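Local coordinates for stage II sporulation protein SA (Bacillus subtilis, PDB 3O6Q) that acts as the toxic component of a type II toxin-antitoxin system, causing cell death unless it is neutralised by its cognate antitoxin SpoIISB, at residues 53-58 / 139-144; 23-28 / 132-137; 100-103 / 108-111; 47-52 / 67-72; 73-78 / 90-95. One frame throughout, in Å; residues are numbered along the deposited sequence.

Contact 1: residues 53-58 / 139-144; sequences DKLLKT and TSLTSI
Leu55 and Leu56 on helix 45-61 pack against Leu141 and Thr142 on helix 132-148, joining two helices on one face of the antiparallel sheet of what is probably a GAF-like cytosolic domain. The axes run obliquely antiparallel, 134° apart and 10.0 Å at closest approach, and the touching surface is largely leucine and threonine methyls. With CG anti to its backbone N (chi1 -176°), Leu55 sends CD2 over the backbone of the facing helix, 3.6 Å from Leu141 O. Leu56 CD2 reaches across to two neighbouring residues, meeting Leu141 CD1 at 4.2 Å and Thr142 CG2 at 4.3 Å. All four residues are buried, and Ile122 of the sheet and Tyr59 extend the apolar cluster. The second subunit also packs on helix 132-148, at Ser140 and Ile144. In contrast, Lys54, Lys57 and Thr58 are partly exposed. Lys57 NZ forms a salt bridge with buried Asp53 OD2, on the syn side of the carboxylate; a chain of another protein covers part of this flank and gives OD2 a second basic partner. One turn along, Lys54 O accepts two bonds, from Thr58 N and Thr58 OG1, which approach it from opposite faces of the carbonyl plane.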
# COMPACT_ATOMS: atom_id res chain seq x y z
N ASP A 53 12.56 -11.08 6.67
CA ASP A 53 12.20 -12.29 5.93
C ASP A 53 10.83 -12.90 6.35
O ASP A 53 10.06 -13.26 5.47
CB ASP A 53 13.30 -13.35 6.03
CG ASP A 53 13.12 -14.49 5.03
OD1 ASP A 53 13.07 -14.21 3.81
OD2 ASP A 53 13.02 -15.67 5.44
N LYS A 54 10.51 -12.99 7.63
CA LYS A 54 9.23 -13.65 8.04
C LYS A 54 8.01 -12.80 7.72
O LYS A 54 6.94 -13.32 7.44
CB LYS A 54 9.19 -14.01 9.54
CG LYS A 54 10.21 -15.07 9.93
CD LYS A 54 9.84 -15.86 11.17
CE LYS A 54 10.77 -17.08 11.36
NZ LYS A 54 10.44 -17.92 12.56
N LEU A 55 8.20 -11.49 7.74
CA LEU A 55 7.14 -10.54 7.46
C LEU A 55 6.82 -10.57 5.99
O LEU A 55 5.65 -10.64 5.59
CB LEU A 55 7.59 -9.15 7.88
CG LEU A 55 6.54 -8.05 7.74
CD1 LEU A 55 5.28 -8.43 8.50
CD2 LEU A 55 7.16 -6.67 8.17
N LEU A 56 7.86 -10.48 5.17
CA LEU A 56 7.68 -10.58 3.72
C LEU A 56 6.96 -11.88 3.41
O LEU A 56 5.98 -11.88 2.70
CB LEU A 56 9.01 -10.47 2.97
CG LEU A 56 9.86 -9.19 3.16
CD1 LEU A 56 11.07 -9.28 2.30
CD2 LEU A 56 9.12 -7.97 2.81
N LYS A 57 7.40 -12.98 4.00
CA LYS A 57 6.77 -14.26 3.76
C LYS A 57 5.33 -14.34 4.20
O LYS A 57 4.52 -14.95 3.52
CB LYS A 57 7.57 -15.38 4.40
CG LYS A 57 8.71 -15.82 3.50
CD LYS A 57 9.74 -16.67 4.19
CE LYS A 57 10.87 -16.95 3.21
NZ LYS A 57 11.98 -17.61 3.91
N THR A 58 4.97 -13.70 5.30
CA THR A 58 3.60 -13.72 5.77
C THR A 58 2.65 -13.16 4.70
O THR A 58 1.58 -13.71 4.42
CB THR A 58 3.49 -12.93 7.10
OG1 THR A 58 4.21 -13.64 8.13
CG2 THR A 58 2.04 -12.72 7.51
N THR A 139 8.50 -3.11 -0.12
CA THR A 139 9.38 -2.17 0.56
C THR A 139 8.63 -1.39 1.65
O THR A 139 9.19 -1.12 2.68
CB THR A 139 10.15 -1.25 -0.39
OG1 THR A 139 9.26 -0.39 -1.15
CG2 THR A 139 10.99 -2.10 -1.28
N SER A 140 7.39 -1.04 1.41
CA SER A 140 6.53 -0.50 2.47
C SER A 140 6.58 -1.30 3.74
O SER A 140 6.65 -0.75 4.83
CB SER A 140 5.08 -0.47 2.01
OG SER A 140 4.95 0.52 0.99
N LEU A 141 6.57 -2.61 3.60
CA LEU A 141 6.56 -3.48 4.77
C LEU A 141 7.87 -3.42 5.56
O LEU A 141 7.89 -3.45 6.78
CB LEU A 141 6.30 -4.93 4.34
CG LEU A 141 4.90 -5.43 4.04
CD1 LEU A 141 5.08 -6.80 3.37
CD2 LEU A 141 4.08 -5.53 5.35
N THR A 142 8.97 -3.39 4.85
CA THR A 142 10.28 -3.20 5.47
C THR A 142 10.30 -1.88 6.23
O THR A 142 10.91 -1.81 7.28
CB THR A 142 11.43 -3.17 4.42
OG1 THR A 142 11.27 -2.06 3.55
CG2 THR A 142 11.47 -4.45 3.59
N SER A 143 9.64 -0.86 5.72
CA SER A 143 9.56 0.42 6.44
C SER A 143 8.70 0.32 7.68
O SER A 143 9.10 0.80 8.74
CB SER A 143 9.07 1.55 5.53
OG SER A 143 10.05 1.81 4.53
N ILE A 144 7.56 -0.36 7.58
CA ILE A 144 6.73 -0.60 8.74
C ILE A 144 7.48 -1.41 9.79
O ILE A 144 7.40 -1.12 10.96
CB ILE A 144 5.46 -1.34 8.37
CG1 ILE A 144 4.59 -0.46 7.44
CG2 ILE A 144 4.70 -1.76 9.64
CD1 ILE A 144 3.69 -1.24 6.50

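Contact 2: residues 23-28 / 132-137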
# COMPACT_ATOMS: atom_id res chain seq x y z
N LEU A 23 -5.65 -4.80 -6.90
CA LEU A 23 -6.73 -4.61 -5.94
C LEU A 23 -6.74 -5.77 -4.94
O LEU A 23 -6.83 -5.52 -3.73
CB LEU A 23 -8.07 -4.48 -6.63
CG LEU A 23 -9.32 -4.39 -5.71
CD1 LEU A 23 -9.24 -3.25 -4.76
CD2 LEU A 23 -10.58 -4.33 -6.54
N ASN A 24 -6.64 -7.01 -5.43
CA ASN A 24 -6.63 -8.19 -4.52
C ASN A 24 -5.43 -8.18 -3.56
O ASN A 24 -5.56 -8.45 -2.34
CB ASN A 24 -6.64 -9.52 -5.28
CG ASN A 24 -7.95 -9.79 -6.02
OD1 ASN A 24 -8.99 -9.20 -5.71
ND2 ASN A 24 -7.91 -10.72 -6.99
N ARG A 25 -4.26 -7.89 -4.10
CA ARG A 25 -3.05 -7.93 -3.28
C ARG A 25 -3.13 -6.80 -2.25
O ARG A 25 -2.70 -6.98 -1.13
CB ARG A 25 -1.80 -7.82 -4.15
CG ARG A 25 -1.54 -9.04 -4.95
CD ARG A 25 -0.23 -8.98 -5.72
NE ARG A 25 -0.01 -10.21 -6.46
CZ ARG A 25 0.94 -10.38 -7.38
NH1 ARG A 25 1.77 -9.39 -7.73
NH2 ARG A 25 1.04 -11.56 -7.98
N LEU A 26 -3.72 -5.67 -2.63
CA LEU A 26 -3.83 -4.55 -1.70
C LEU A 26 -4.91 -4.83 -0.64
O LEU A 26 -4.72 -4.52 0.53
CB LEU A 26 -4.06 -3.23 -2.46
CG LEU A 26 -4.01 -2.00 -1.52
CD1 LEU A 26 -2.66 -1.88 -0.75
CD2 LEU A 26 -4.36 -0.72 -2.28
N LYS A 27 -6.00 -5.48 -1.03
CA LYS A 27 -6.97 -6.02 -0.07
C LYS A 27 -6.33 -6.95 0.96
O LYS A 27 -6.56 -6.83 2.16
CB LYS A 27 -8.07 -6.80 -0.79
CG LYS A 27 -9.12 -5.91 -1.43
CD LYS A 27 -10.02 -6.66 -2.35
CE LYS A 27 -10.97 -7.56 -1.59
NZ LYS A 27 -11.86 -8.21 -2.60
N THR A 28 -5.54 -7.88 0.51
CA THR A 28 -4.80 -8.75 1.42
C THR A 28 -3.87 -8.01 2.34
O THR A 28 -3.82 -8.29 3.52
CB THR A 28 -4.04 -9.81 0.64
OG1 THR A 28 -5.02 -10.56 -0.10
CG2 THR A 28 -3.24 -10.77 1.55
N GLU A 132 6.81 -3.33 -10.20
CA GLU A 132 7.00 -2.22 -9.27
C GLU A 132 5.91 -2.05 -8.18
O GLU A 132 6.22 -1.59 -7.09
CB GLU A 132 7.19 -0.93 -10.04
CG GLU A 132 5.99 -0.44 -10.79
CD GLU A 132 5.49 -1.36 -11.87
OE1 GLU A 132 6.27 -1.90 -12.70
OE2 GLU A 132 4.25 -1.48 -11.94
N PHE A 133 4.65 -2.45 -8.43
CA PHE A 133 3.64 -2.41 -7.41
C PHE A 133 4.09 -3.26 -6.25
O PHE A 133 3.93 -2.91 -5.06
CB PHE A 133 2.31 -2.95 -7.93
CG PHE A 133 1.49 -1.96 -8.74
CD1 PHE A 133 1.69 -1.82 -10.13
CD2 PHE A 133 0.47 -1.22 -8.14
CE1 PHE A 133 0.90 -0.93 -10.92
CE2 PHE A 133 -0.32 -0.31 -8.89
CZ PHE A 133 -0.11 -0.16 -10.29
N ASP A 134 4.66 -4.40 -6.57
CA ASP A 134 5.14 -5.29 -5.53
C ASP A 134 6.38 -4.76 -4.85
O ASP A 134 6.52 -4.85 -3.66
CB ASP A 134 5.34 -6.66 -6.13
CG ASP A 134 4.08 -7.13 -6.81
OD1 ASP A 134 3.09 -7.31 -6.09
OD2 ASP A 134 4.04 -7.24 -8.06
N TYR A 135 7.25 -4.14 -5.62
CA TYR A 135 8.33 -3.38 -5.04
C TYR A 135 7.77 -2.44 -3.97
O TYR A 135 8.27 -2.37 -2.85
CB TYR A 135 9.05 -2.58 -6.13
CG TYR A 135 9.89 -1.47 -5.61
CD1 TYR A 135 11.15 -1.72 -5.12
CD2 TYR A 135 9.44 -0.17 -5.61
CE1 TYR A 135 11.94 -0.72 -4.65
CE2 TYR A 135 10.24 0.85 -5.14
CZ TYR A 135 11.50 0.57 -4.66
OH TYR A 135 12.34 1.58 -4.17
N LEU A 136 6.72 -1.71 -4.33
CA LEU A 136 6.17 -0.70 -3.42
C LEU A 136 5.59 -1.34 -2.18
O LEU A 136 5.86 -0.89 -1.09
CB LEU A 136 5.15 0.17 -4.16
CG LEU A 136 5.82 1.10 -5.22
CD1 LEU A 136 4.82 1.91 -6.10
CD2 LEU A 136 6.83 2.05 -4.51
N LEU A 137 4.81 -2.40 -2.34
CA LEU A 137 4.19 -3.05 -1.20
C LEU A 137 5.26 -3.69 -0.34
O LEU A 137 5.25 -3.56 0.88
CB LEU A 137 3.20 -4.12 -1.64
CG LEU A 137 1.88 -3.58 -2.19
CD1 LEU A 137 1.11 -4.73 -2.82
CD2 LEU A 137 1.08 -2.87 -1.08
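Arg25 and Leu26 face Asp134 and Leu137 across two helices, 7-35 and 132-148, that run almost parallel within these turns, 9° apart with their axes 11.6 Å from each other. At such a spacing the side chains must span the gap, and they do so in a polar and an apolar layer. In the polar layer the Arg25 chain is extended from CG to NE and crosses the Asp134 side chain at about a right angle. Arg25 NH1 donates to Asp134 OD1 at 3.0 Å in a hydrogen bond, part of a salt bridge, that is noticeably bent, 131° at the hydrogen. The guanidinium and carboxylate planes stand 58° apart; OD1 is met on its syn side but lies somewhat off the guanidinium plane, whereas OD2 sits at the edge of that plane. These helices also belong to the intersubunit helical bundle of the dimer: Leu26 touches Leu136 of the second subunit, and Leu23 packs on Phe133 of that same chain. Both charged groups have further partners. Arg25 NH1 also donates to Ile129 O, while Asp134 OD2 accepts from Tyr22 OH and from Thr131 N just before the helix. A carboxylate held by these donors near a helix N-terminus would be expected to stay ionised. In the apolar layer Leu26, its CG anti to the backbone N, swings CD1 across to Leu137 CD2 at 3.9 Å. Leu137 CD1 lies 4.4 Å from Arg25 CB, at the root of the arginine chain.

Contact 3: residues 100-103 / 108-111; sequences VYYD and VVLI
The Tyr102 ring leans obliquely on Val109, with CE1 3.4 Å from Val109 CG1, while Val100 CG1 lies 3.8 Å above one face of the ring, offset toward its rim. This is the sheet-edge beta hairpin formed by strands 101-102 and 108-115, and its two tyrosines serve opposite faces. Tyr102 and Val109 form a non-hydrogen-bonded pair whose side chains run side by side; the Tyr102 ring meets Glu132 and Tyr135 of helix 132-148, and Tyr102 OH bonds to the backbone of a chain of another protein. Tyr101 and Leu110, a hydrogen-bonded pair, project from the other face toward helix 88-96. There the Tyr101 ring is met obliquely by Leu110 CD1, 4.1 Å from CD2, and Val91 and Arg94 pack on it. The backbones of this pair are joined both ways: Tyr101 N to Leu110 O and Leu110 N to Tyr101 O, each 2.8 Å and nearly straight. A chi1 of -176° turns Val100 CG1 away from N and onto Val109 CG1, a diagonal contact from the residue before strand 101-102 to the neighbouring strand. Toward the turn Asp103 N makes only a weak hydrogen bond to Val108 O, 3.4 Å, and the aspartate side chain takes over. Asp103 OD1 accepts from Lys107 N and from Val108 N, the latter at 3.0 Å and from above the carboxylate plane.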
# COMPACT_ATOMS: atom_id res chain seq x y z
N VAL A 100 17.20 -1.64 -8.53
CA VAL A 100 16.28 -2.75 -8.70
C VAL A 100 16.53 -3.43 -10.05
O VAL A 100 16.87 -2.76 -11.03
CB VAL A 100 14.83 -2.29 -8.62
CG1 VAL A 100 13.92 -3.49 -8.69
CG2 VAL A 100 14.62 -1.52 -7.33
N TYR A 101 16.37 -4.75 -10.10
CA TYR A 101 16.40 -5.50 -11.34
C TYR A 101 15.06 -6.18 -11.60
O TYR A 101 14.52 -6.90 -10.74
CB TYR A 101 17.48 -6.55 -11.34
CG TYR A 101 17.46 -7.43 -12.59
CD1 TYR A 101 18.19 -7.11 -13.73
CD2 TYR A 101 16.71 -8.60 -12.62
CE1 TYR A 101 18.16 -7.93 -14.87
CE2 TYR A 101 16.68 -9.43 -13.73
CZ TYR A 101 17.38 -9.09 -14.85
OH TYR A 101 17.33 -9.96 -15.92
N TYR A 102 14.53 -5.92 -12.80
CA TYR A 102 13.36 -6.60 -13.29
C TYR A 102 13.73 -7.37 -14.53
O TYR A 102 14.55 -6.93 -15.33
CB TYR A 102 12.33 -5.61 -13.75
CG TYR A 102 11.82 -4.64 -12.71
CD1 TYR A 102 10.86 -5.03 -11.81
CD2 TYR A 102 12.27 -3.33 -12.68
CE1 TYR A 102 10.38 -4.18 -10.87
CE2 TYR A 102 11.79 -2.43 -11.72
CZ TYR A 102 10.83 -2.86 -10.82
OH TYR A 102 10.29 -2.00 -9.86
N ASP A 103 13.10 -8.53 -14.67
CA ASP A 103 13.09 -9.25 -15.92
C ASP A 103 12.13 -8.51 -16.83
O ASP A 103 11.35 -7.65 -16.38
CB ASP A 103 12.64 -10.69 -15.64
CG ASP A 103 11.18 -10.79 -15.40
OD1 ASP A 103 10.75 -10.05 -14.49
OD2 ASP A 103 10.50 -11.59 -16.08
N VAL A 108 10.15 -11.70 -12.07
CA VAL A 108 11.19 -11.51 -11.03
C VAL A 108 11.40 -10.00 -10.76
O VAL A 108 11.54 -9.21 -11.69
CB VAL A 108 12.58 -12.13 -11.46
CG1 VAL A 108 13.61 -12.03 -10.33
CG2 VAL A 108 12.45 -13.58 -11.91
N VAL A 109 11.41 -9.63 -9.49
CA VAL A 109 11.90 -8.33 -9.05
C VAL A 109 12.99 -8.58 -8.02
O VAL A 109 12.77 -9.33 -7.09
CB VAL A 109 10.80 -7.54 -8.38
CG1 VAL A 109 11.22 -6.14 -8.16
CG2 VAL A 109 9.56 -7.57 -9.21
N LEU A 110 14.17 -8.01 -8.22
CA LEU A 110 15.28 -8.12 -7.24
C LEU A 110 15.64 -6.72 -6.78
O LEU A 110 15.90 -5.83 -7.58
CB LEU A 110 16.50 -8.81 -7.83
CG LEU A 110 16.25 -10.19 -8.44
CD1 LEU A 110 17.53 -10.64 -9.12
CD2 LEU A 110 15.70 -11.23 -7.44
N ILE A 111 15.64 -6.56 -5.45
CA ILE A 111 15.65 -5.25 -4.80
C ILE A 111 16.79 -5.24 -3.81
O ILE A 111 16.74 -5.92 -2.78
CB ILE A 111 14.35 -5.02 -4.04
CG1 ILE A 111 13.13 -5.37 -4.88
CG2 ILE A 111 14.23 -3.57 -3.61
CD1 ILE A 111 11.81 -5.27 -4.10

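Contact 4: residues 47-52 / 67-72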
# COMPACT_ATOMS: atom_id res chain seq x y z
N ALA A 47 18.96 -11.16 13.49
CA ALA A 47 17.60 -11.16 14.02
C ALA A 47 16.73 -10.26 13.15
O ALA A 47 15.64 -10.65 12.71
CB ALA A 47 17.54 -10.71 15.45
N TYR A 48 17.21 -9.04 12.94
CA TYR A 48 16.53 -8.09 12.09
C TYR A 48 16.25 -8.73 10.73
O TYR A 48 15.14 -8.67 10.24
CB TYR A 48 17.37 -6.82 11.91
CG TYR A 48 16.59 -5.61 11.42
CD1 TYR A 48 16.21 -4.60 12.30
CD2 TYR A 48 16.22 -5.49 10.09
CE1 TYR A 48 15.47 -3.46 11.87
CE2 TYR A 48 15.49 -4.37 9.66
CZ TYR A 48 15.12 -3.36 10.55
OH TYR A 48 14.40 -2.24 10.13
N ALA A 49 17.27 -9.33 10.11
CA ALA A 49 17.07 -9.89 8.75
C ALA A 49 16.03 -11.02 8.77
O ALA A 49 15.23 -11.13 7.85
CB ALA A 49 18.37 -10.34 8.11
N GLU A 50 16.02 -11.81 9.84
CA GLU A 50 15.02 -12.87 10.06
C GLU A 50 13.60 -12.36 10.16
O GLU A 50 12.70 -12.91 9.52
CB GLU A 50 15.32 -13.63 11.34
CG GLU A 50 14.27 -14.68 11.62
CD GLU A 50 14.68 -15.67 12.68
OE1 GLU A 50 15.85 -15.63 13.13
OE2 GLU A 50 13.82 -16.49 13.04
N GLY A 51 13.39 -11.33 10.98
CA GLY A 51 12.11 -10.68 11.08
C GLY A 51 11.59 -10.07 9.78
O GLY A 51 10.41 -10.16 9.47
N ILE A 52 12.47 -9.43 9.02
CA ILE A 52 12.07 -8.92 7.72
C ILE A 52 11.70 -10.06 6.77
O ILE A 52 10.63 -10.03 6.17
CB ILE A 52 13.17 -8.04 7.14
CG1 ILE A 52 13.23 -6.75 7.96
CG2 ILE A 52 12.95 -7.85 5.68
CD1 ILE A 52 12.83 -5.48 7.26
N ALA A 67 8.36 -14.33 -1.76
CA ALA A 67 9.32 -13.32 -1.33
C ALA A 67 10.37 -13.98 -0.42
O ALA A 67 10.07 -14.91 0.34
CB ALA A 67 8.64 -12.20 -0.62
N SER A 68 11.61 -13.49 -0.53
CA SER A 68 12.74 -13.99 0.26
C SER A 68 13.71 -12.84 0.48
O SER A 68 13.71 -11.87 -0.27
CB SER A 68 13.49 -15.08 -0.47
OG SER A 68 12.64 -16.11 -0.88
N LEU A 69 14.52 -12.98 1.52
CA LEU A 69 15.59 -12.07 1.84
C LEU A 69 16.87 -12.85 1.66
O LEU A 69 17.10 -13.84 2.34
CB LEU A 69 15.46 -11.59 3.28
CG LEU A 69 16.42 -10.43 3.62
CD1 LEU A 69 16.28 -9.30 2.63
CD2 LEU A 69 16.21 -9.87 5.00
N CYS A 70 17.69 -12.43 0.70
CA CYS A 70 18.85 -13.21 0.31
C CYS A 70 20.11 -12.44 0.67
O CYS A 70 20.20 -11.24 0.44
CB CYS A 70 18.79 -13.51 -1.19
SG CYS A 70 17.42 -14.55 -1.70
N HIS A 71 21.09 -13.14 1.24
CA HIS A 71 22.38 -12.54 1.51
C HIS A 71 22.94 -12.10 0.17
O HIS A 71 22.72 -12.76 -0.85
CB HIS A 71 23.31 -13.53 2.21
CG HIS A 71 22.98 -13.77 3.65
ND1 HIS A 71 23.41 -12.93 4.66
CD2 HIS A 71 22.26 -14.75 4.26
CE1 HIS A 71 22.96 -13.38 5.83
NE2 HIS A 71 22.25 -14.47 5.61
N TYR A 72 23.62 -10.97 0.15
CA TYR A 72 24.25 -10.48 -1.06
C TYR A 72 25.60 -9.85 -0.70
O TYR A 72 25.91 -8.73 -1.10
CB TYR A 72 23.31 -9.51 -1.78
CG TYR A 72 23.74 -9.25 -3.21
CD1 TYR A 72 23.44 -10.14 -4.23
CD2 TYR A 72 24.46 -8.12 -3.53
CE1 TYR A 72 23.87 -9.92 -5.53
CE2 TYR A 72 24.88 -7.88 -4.83
CZ TYR A 72 24.59 -8.78 -5.83
OH TYR A 72 25.03 -8.55 -7.12
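With chi1 at -170° and chi2 at 53°, Leu69 carries CD2 from strand 66-71 to the surface of helix 45-61, where it meets Ala49 and Ile52. Ile52 turns its CG2 branch, which points away from its own backbone N, to the same methyl. Leu69 CD2 therefore settles between two residues three apart on the helix, 3.8 Å from Ala49 CB and 3.9 Å from Ile52 CG2. It also lies 3.3 Å from Ala49 O, close against the helix backbone. The CD1 end of Ile52 packs on Thr142 of helix 132-148. The contact seats the helix against one face of the antiparallel sheet, an alpha/beta layer in which Tyr120 and Phe113 of the sheet flank Leu69. A chain of another protein also packs against Ser68, Leu69 and Glu50. No hydrogen bond joins these two segments, although Leu69 N donates to Asp53 OD1 one residue farther along the helix. The side chains thus hold together by methyl packing and apolar burial, while directional polar anchoring comes from that neighbouring aspartate.

Contact 5: residues 73-78 / 90-95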
# COMPACT_ATOMS: atom_id res chain seq x y z
N SER A 73 26.40 -10.62 0.05
CA SER A 73 27.70 -10.21 0.54
C SER A 73 28.85 -10.89 -0.20
O SER A 73 29.70 -10.24 -0.80
CB SER A 73 27.83 -10.59 2.02
OG SER A 73 26.85 -9.95 2.76
N THR A 74 28.88 -12.22 -0.11
CA THR A 74 29.97 -13.00 -0.67
C THR A 74 29.64 -13.29 -2.13
O THR A 74 28.47 -13.24 -2.53
CB THR A 74 30.15 -14.30 0.10
OG1 THR A 74 28.87 -14.94 0.26
CG2 THR A 74 30.72 -14.02 1.47
N GLN A 75 30.67 -13.54 -2.92
CA GLN A 75 30.49 -13.82 -4.33
C GLN A 75 29.60 -15.04 -4.48
O GLN A 75 28.84 -15.14 -5.43
CB GLN A 75 31.85 -14.02 -5.02
CG GLN A 75 31.79 -14.22 -6.56
CD GLN A 75 31.15 -13.04 -7.32
OE1 GLN A 75 31.65 -11.90 -7.29
NE2 GLN A 75 30.04 -13.32 -8.00
N ALA A 76 29.71 -15.96 -3.53
CA ALA A 76 28.87 -17.15 -3.53
C ALA A 76 27.41 -16.76 -3.43
O ALA A 76 26.58 -17.30 -4.14
CB ALA A 76 29.24 -18.09 -2.39
N ASP A 77 27.09 -15.81 -2.56
CA ASP A 77 25.73 -15.27 -2.44
C ASP A 77 25.26 -14.69 -3.75
O ASP A 77 24.10 -14.86 -4.15
CB ASP A 77 25.66 -14.17 -1.37
CG ASP A 77 26.04 -14.66 0.01
OD1 ASP A 77 25.90 -15.87 0.25
OD2 ASP A 77 26.51 -13.83 0.82
N LYS A 78 26.15 -13.98 -4.42
CA LYS A 78 25.80 -13.28 -5.66
C LYS A 78 25.55 -14.30 -6.77
O LYS A 78 24.52 -14.24 -7.45
CB LYS A 78 26.89 -12.28 -6.04
CG LYS A 78 27.18 -11.25 -4.95
CD LYS A 78 28.12 -10.17 -5.40
CE LYS A 78 28.26 -9.09 -4.33
NZ LYS A 78 28.82 -7.84 -4.92
N ASP A 90 25.27 -8.95 -16.05
CA ASP A 90 24.45 -7.73 -16.10
C ASP A 90 23.59 -7.61 -14.84
O ASP A 90 23.51 -6.53 -14.22
CB ASP A 90 23.54 -7.72 -17.36
CG ASP A 90 22.30 -6.75 -17.22
OD1 ASP A 90 21.14 -7.23 -17.31
OD2 ASP A 90 22.45 -5.52 -16.99
N VAL A 91 22.94 -8.70 -14.47
CA VAL A 91 22.13 -8.70 -13.27
C VAL A 91 23.01 -8.26 -12.11
O VAL A 91 22.65 -7.37 -11.36
CB VAL A 91 21.51 -10.09 -12.98
CG1 VAL A 91 20.69 -10.06 -11.68
CG2 VAL A 91 20.64 -10.57 -14.16
N GLN A 92 24.18 -8.86 -11.99
CA GLN A 92 25.08 -8.55 -10.89
C GLN A 92 25.51 -7.10 -10.87
O GLN A 92 25.60 -6.51 -9.79
CB GLN A 92 26.32 -9.44 -10.95
CG GLN A 92 27.10 -9.48 -9.65
CD GLN A 92 28.34 -10.30 -9.72
OE1 GLN A 92 28.29 -11.49 -9.51
NE2 GLN A 92 29.47 -9.66 -9.97
N THR A 93 25.79 -6.52 -12.03
CA THR A 93 26.28 -5.15 -12.05
C THR A 93 25.16 -4.23 -11.58
O THR A 93 25.40 -3.31 -10.79
CB THR A 93 27.01 -4.75 -13.40
OG1 THR A 93 26.31 -5.25 -14.53
CG2 THR A 93 28.45 -5.32 -13.43
N ARG A 94 23.93 -4.51 -11.97
CA ARG A 94 22.80 -3.68 -11.52
C ARG A 94 22.68 -3.72 -10.02
O ARG A 94 22.56 -2.69 -9.36
CB ARG A 94 21.45 -4.15 -12.08
CG ARG A 94 21.18 -3.94 -13.55
CD ARG A 94 19.77 -3.33 -13.69
NE ARG A 94 19.25 -3.53 -15.04
CZ ARG A 94 17.95 -3.64 -15.34
NH1 ARG A 94 17.00 -3.60 -14.40
NH2 ARG A 94 17.60 -3.81 -16.60
N LEU A 95 22.69 -4.92 -9.49
CA LEU A 95 22.49 -5.10 -8.08
C LEU A 95 23.63 -4.49 -7.29
O LEU A 95 23.39 -3.77 -6.31
CB LEU A 95 22.36 -6.58 -7.76
CG LEU A 95 21.08 -7.27 -8.21
CD1 LEU A 95 21.29 -8.72 -7.87
CD2 LEU A 95 19.87 -6.69 -7.53
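Gln75 and Gln92 meet with their side chains crossing at about a right angle and their amide planes turned 42° from each other. Gln75 bends at its second torsion (chi2 59°), curling its amide toward helix 88-96. Gln92, its CG swung away from the backbone N, runs on extended and reaches out to meet it. Gln75 NE2 donates to Gln92 OE1 at 2.9 Å along a nearly straight line, 166° at the hydrogen. The acceptor lies in the amide plane of Gln75, whereas the donor is tilted from the carbonyl plane of Gln92. Gln75 NE2 also donates to Asp79 OD1, so two hydrogen bonds hold the NE2 end. Gln92 OE1 in turn rests 3.8 Å from Lys78 CB, on the root of the lysine; the charged tip of Lys78 goes to Asp96, in a salt bridge at the end of helix 88-96. The start of helix 75-82 is secured by a capping box of Thr74 and Asp77: Thr74 N donates to Asp77 OD2 at 3.0 Å, while the returning bond is weak and less certain. This surface contact ties together the two short helices 75-82 and 88-96. Tyr72, just after strand 66-71, packs against Lys78, Gln92 and Leu95, and on the sheet side of helix 88-96 Val91 and Leu95 rest on Leu110 of strand 108-115.

In the fold
The five contacts build a layered domain around one antiparallel sheet. Contacts 1 and 2 share helix 132-148, their centres about 12 Å apart; both touch the second subunit and so connect the core to the dimer interface. Contact 4 shares helix 45-61 with contact 1, centres about 9 Å apart, and brings strand 66-71 onto that helix. Contact 3, at the sheet edge, meets contact 2 through Glu132 and Tyr135. Contact 5 joins the helices on the other side of the sheet, its centre about 27 Å from that of contact 2. Along the chain, contacts 4, 5 and 3 follow in series within the span of contact 2; contacts 5 and 3 also fall within that of contact 1, which contact 4 crosses, so helix 132-148 completes the fold.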